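Local coordinates for sensor protein (Shewanella oneidensis, PDB 3LIC) that probably senses extracellular signals through its PDC-fold sensor domain as a transmembrane histidine kinase of a two-component regulatory system, at residues P180-V185 and V258-H263. Sequence-based numbering, arbitrary orientation.
Sequences PSRLVV and VMVPKH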
ATOM      1  N   PRO A 180       3.385  14.071  -6.300  1.00 22.89           N
ATOM      2  CA  PRO A 180       4.256  13.189  -5.530  1.00 22.63           C
ATOM      3  C   PRO A 180       5.114  13.902  -4.468  1.00 23.49           C
ATOM      4  O   PRO A 180       5.276  13.371  -3.370  1.00 23.63           O
ATOM      5  CB  PRO A 180       5.182  12.555  -6.597  1.00 22.51           C
ATOM      6  CG  PRO A 180       4.452  12.698  -7.910  1.00 20.95           C
ATOM      7  CD  PRO A 180       3.368  13.764  -7.745  1.00 21.95           C
ATOM      8  N   SER A 181       5.714  15.051  -4.791  1.00 23.34           N
ATOM      9  CA  SER A 181       6.634  15.688  -3.830  1.00 23.51           C
ATOM     10  C   SER A 181       5.905  16.246  -2.589  1.00 23.28           C
ATOM     11  O   SER A 181       6.535  16.572  -1.595  1.00 22.39           O
ATOM     12  CB  SER A 181       7.490  16.807  -4.487  1.00 23.32           C
ATOM     13  OG  SER A 181       6.623  17.854  -4.867  1.00 22.76           O
ATOM     14  N   ARG A 182       4.585  16.371  -2.651  1.00 23.07           N
ATOM     15  CA  ARG A 182       3.864  16.818  -1.484  1.00 22.91           C
ATOM     16  C   ARG A 182       3.210  15.707  -0.582  1.00 22.44           C
ATOM     17  O   ARG A 182       2.438  16.060   0.309  1.00 20.99           O
ATOM     18  CB  ARG A 182       2.748  17.710  -1.937  1.00 23.82           C
ATOM     19  CG  ARG A 182       3.120  18.689  -3.002  1.00 25.68           C
ATOM     20  CD  ARG A 182       1.861  19.483  -3.323  1.00 25.92           C
ATOM     21  NE  ARG A 182       2.265  20.672  -4.040  1.00 31.55           N
ATOM     22  CZ  ARG A 182       1.524  21.765  -4.163  1.00 33.02           C
ATOM     23  NH1 ARG A 182       0.312  21.841  -3.596  1.00 30.18           N
ATOM     24  NH2 ARG A 182       2.007  22.783  -4.868  1.00 32.54           N
ATOM     25  N   LEU A 183       3.511  14.417  -0.800  1.00 19.62           N
ATOM     26  CA  LEU A 183       2.699  13.375  -0.190  1.00 19.06           C
ATOM     27  C   LEU A 183       3.566  12.504   0.653  1.00 18.94           C
ATOM     28  O   LEU A 183       4.630  12.041   0.168  1.00 17.69           O
ATOM     29  CB  LEU A 183       2.018  12.496  -1.274  1.00 18.62           C
ATOM     30  CG  LEU A 183       1.261  11.245  -0.841  1.00 18.60           C
ATOM     31  CD1 LEU A 183       0.092  11.725   0.042  1.00 20.42           C
ATOM     32  CD2 LEU A 183       0.666  10.389  -2.067  1.00 13.34           C
ATOM     33  N   VAL A 184       3.144  12.271   1.901  1.00 16.57           N
ATOM     34  CA  VAL A 184       3.688  11.151   2.628  1.00 16.99           C
ATOM     35  C   VAL A 184       2.497  10.314   3.128  1.00 16.83           C
ATOM     36  O   VAL A 184       1.451  10.857   3.475  1.00 16.86           O
ATOM     37  CB  VAL A 184       4.597  11.610   3.827  1.00 17.96           C
ATOM     38  CG1 VAL A 184       4.925  10.439   4.774  1.00 16.59           C
ATOM     39  CG2 VAL A 184       5.833  12.170   3.319  1.00 17.98           C
ATOM     40  N   VAL A 185       2.642   8.999   3.120  1.00 16.79           N
ATOM     41  CA  VAL A 185       1.651   8.107   3.715  1.00 17.38           C
ATOM     42  C   VAL A 185       2.381   7.267   4.750  1.00 17.44           C
ATOM     43  O   VAL A 185       3.476   6.745   4.493  1.00 19.75           O
ATOM     44  CB  VAL A 185       0.971   7.154   2.678  1.00 17.52           C
ATOM     45  CG1 VAL A 185      -0.150   6.337   3.387  1.00 17.22           C
ATOM     46  CG2 VAL A 185       0.351   7.910   1.523  1.00 16.01           C
ATOM     47  N   VAL A 258       0.003  15.900   3.823  1.00 20.59           N
ATOM     48  CA  VAL A 258       0.224  16.850   2.711  1.00 21.93           C
ATOM     49  C   VAL A 258       1.108  18.000   3.226  1.00 22.40           C
ATOM     50  O   VAL A 258       0.836  18.600   4.256  1.00 23.00           O
ATOM     51  CB  VAL A 258      -1.109  17.450   2.200  1.00 22.05           C
ATOM     52  CG1 VAL A 258      -0.849  18.438   1.029  1.00 22.28           C
ATOM     53  CG2 VAL A 258      -2.101  16.316   1.784  1.00 22.34           C
HETATM   54  N   MSE A 259       2.180  18.289   2.522  1.00 23.96           N
HETATM   55  CA  MSE A 259       3.160  19.274   2.967  1.00 24.97           C
HETATM   56  C   MSE A 259       3.617  20.006   1.725  1.00 24.33           C
HETATM   57  O   MSE A 259       3.840  19.367   0.689  1.00 23.95           O
HETATM   58  CB  MSE A 259       4.333  18.585   3.633  1.00 24.89           C
HETATM   59  CG  MSE A 259       5.135  17.783   2.690  1.00 33.42           C
HETATM   60 SE   MSE A 259       5.991  16.223   3.556  1.00 58.37          SE
HETATM   61  CE  MSE A 259       4.672  14.900   3.041  1.00 51.66           C
ATOM     62  N   VAL A 260       3.735  21.337   1.815  1.00 24.13           N
ATOM     63  CA  VAL A 260       4.247  22.152   0.705  1.00 23.17           C
ATOM     64  C   VAL A 260       5.266  23.150   1.276  1.00 22.84           C
ATOM     65  O   VAL A 260       5.098  23.649   2.389  1.00 22.09           O
ATOM     66  CB  VAL A 260       3.090  22.898   0.005  1.00 24.58           C
ATOM     67  CG1 VAL A 260       3.564  23.673  -1.271  1.00 23.40           C
ATOM     68  CG2 VAL A 260       1.935  21.937  -0.308  1.00 22.47           C
ATOM     69  N   PRO A 261       6.363  23.400   0.555  1.00 23.15           N
ATOM     70  CA  PRO A 261       7.311  24.368   1.169  1.00 23.04           C
ATOM     71  C   PRO A 261       6.605  25.681   1.459  1.00 22.95           C
ATOM     72  O   PRO A 261       5.759  26.118   0.686  1.00 22.33           O
ATOM     73  CB  PRO A 261       8.379  24.564   0.112  1.00 23.06           C
ATOM     74  CG  PRO A 261       8.314  23.178  -0.741  1.00 23.92           C
ATOM     75  CD  PRO A 261       6.855  22.791  -0.711  1.00 22.31           C
ATOM     76  N   LYS A 262       6.914  26.276   2.607  1.00 22.78           N
ATOM     77  CA  LYS A 262       6.290  27.526   2.993  1.00 23.68           C
ATOM     78  C   LYS A 262       6.496  28.685   1.985  1.00 22.53           C
ATOM     79  O   LYS A 262       5.558  29.450   1.737  1.00 21.81           O
ATOM     80  CB  LYS A 262       6.794  27.955   4.388  1.00 23.34           C
ATOM     81  CG  LYS A 262       6.037  29.150   4.888  1.00 27.16           C
ATOM     82  CD  LYS A 262       6.359  29.426   6.353  1.00 38.15           C
ATOM     83  CE  LYS A 262       7.652  30.263   6.468  1.00 43.27           C
ATOM     84  NZ  LYS A 262       8.149  30.453   7.880  1.00 46.91           N
ATOM     85  N   HIS A 263       7.708  28.861   1.440  1.00 23.11           N
ATOM     86  CA  HIS A 263       7.994  29.955   0.475  0.50 23.23           C
ATOM     87  C   HIS A 263       6.984  29.937  -0.655  1.00 24.21           C
ATOM     88  O   HIS A 263       6.410  30.958  -1.061  1.00 24.79           O
ATOM     89  CB  HIS A 263       9.453  29.879  -0.093  0.50 22.80           C
ATOM     90  CG  HIS A 263       9.839  28.569  -0.751  0.50 20.29           C
ATOM     91  ND1 HIS A 263       9.454  28.226  -2.037  0.50 16.23           N
ATOM     92  CD2 HIS A 263      10.671  27.575  -0.337  0.50 16.85           C
ATOM     93  CE1 HIS A 263       9.983  27.063  -2.367  0.50 12.46           C
ATOM     94  NE2 HIS A 263      10.726  26.645  -1.356  0.50 16.44           N
TER
HETATM   95  O   HOH W   1       6.048  19.285  -0.599  1.00 38.34           O
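Arg-182 meets Met-259 directly through the backbone, and one residue earlier Ser-181 reaches the same partner through a water, which donates a hydrogen bond to each carbonyl, 2.9 Å to Ser-181 O and 2.6 Å to Met-259 O. The water fills in where the 3-10 turn 180-182, with its bond from Leu-183 N to Pro-180 O, has not yet become a strand. At Arg-182 the carbonyl O accepts Met-259 N at 3.2 Å, the N-H...O angle being 155° and the donor tilted 26° from the carbonyl plane, and also receives a CA-H contact from Val-258 CA at 3.4 Å. With CG anti to the carbonyl carbon (chi1 -43°) and the chain extended from there to NE, the side chain passes obliquely across Val-260, whose CG1 lies over the centre of one guanidinium face, 4.0 Å above it. The long, partly apolar arginine suits this partly exposed position: the flat group rests on the valine while NH2 forms a salt bridge with Glu-264 of helix 262-268. A serine here would probably leave Glu-264 without this charged mate and uncover the methyls of Val-260. Leu-183 then forms an antiparallel non-hydrogen-bonded pair with Val-258, CA to CA 5.2 Å; beta-branched valine suits a strand, and the bulkier leucine fills buried space against Phe-194. On the other face Val-184 meets Met-259, a selenomethionine whose CG, set between the backbone N and the carbonyl carbon, brings SE towards the valine; the modelled position of its methyl is doubtful. Together these residues start the pairing of neighbouring inner strands 183-186 and 255-261 in a five-stranded antiparallel sheet, consistent with the PDC fold. Strand 192-194 flanks the first and strand 241-248 the second, while long helix 2-46 packs under the sheet against Val-185 and Val-258.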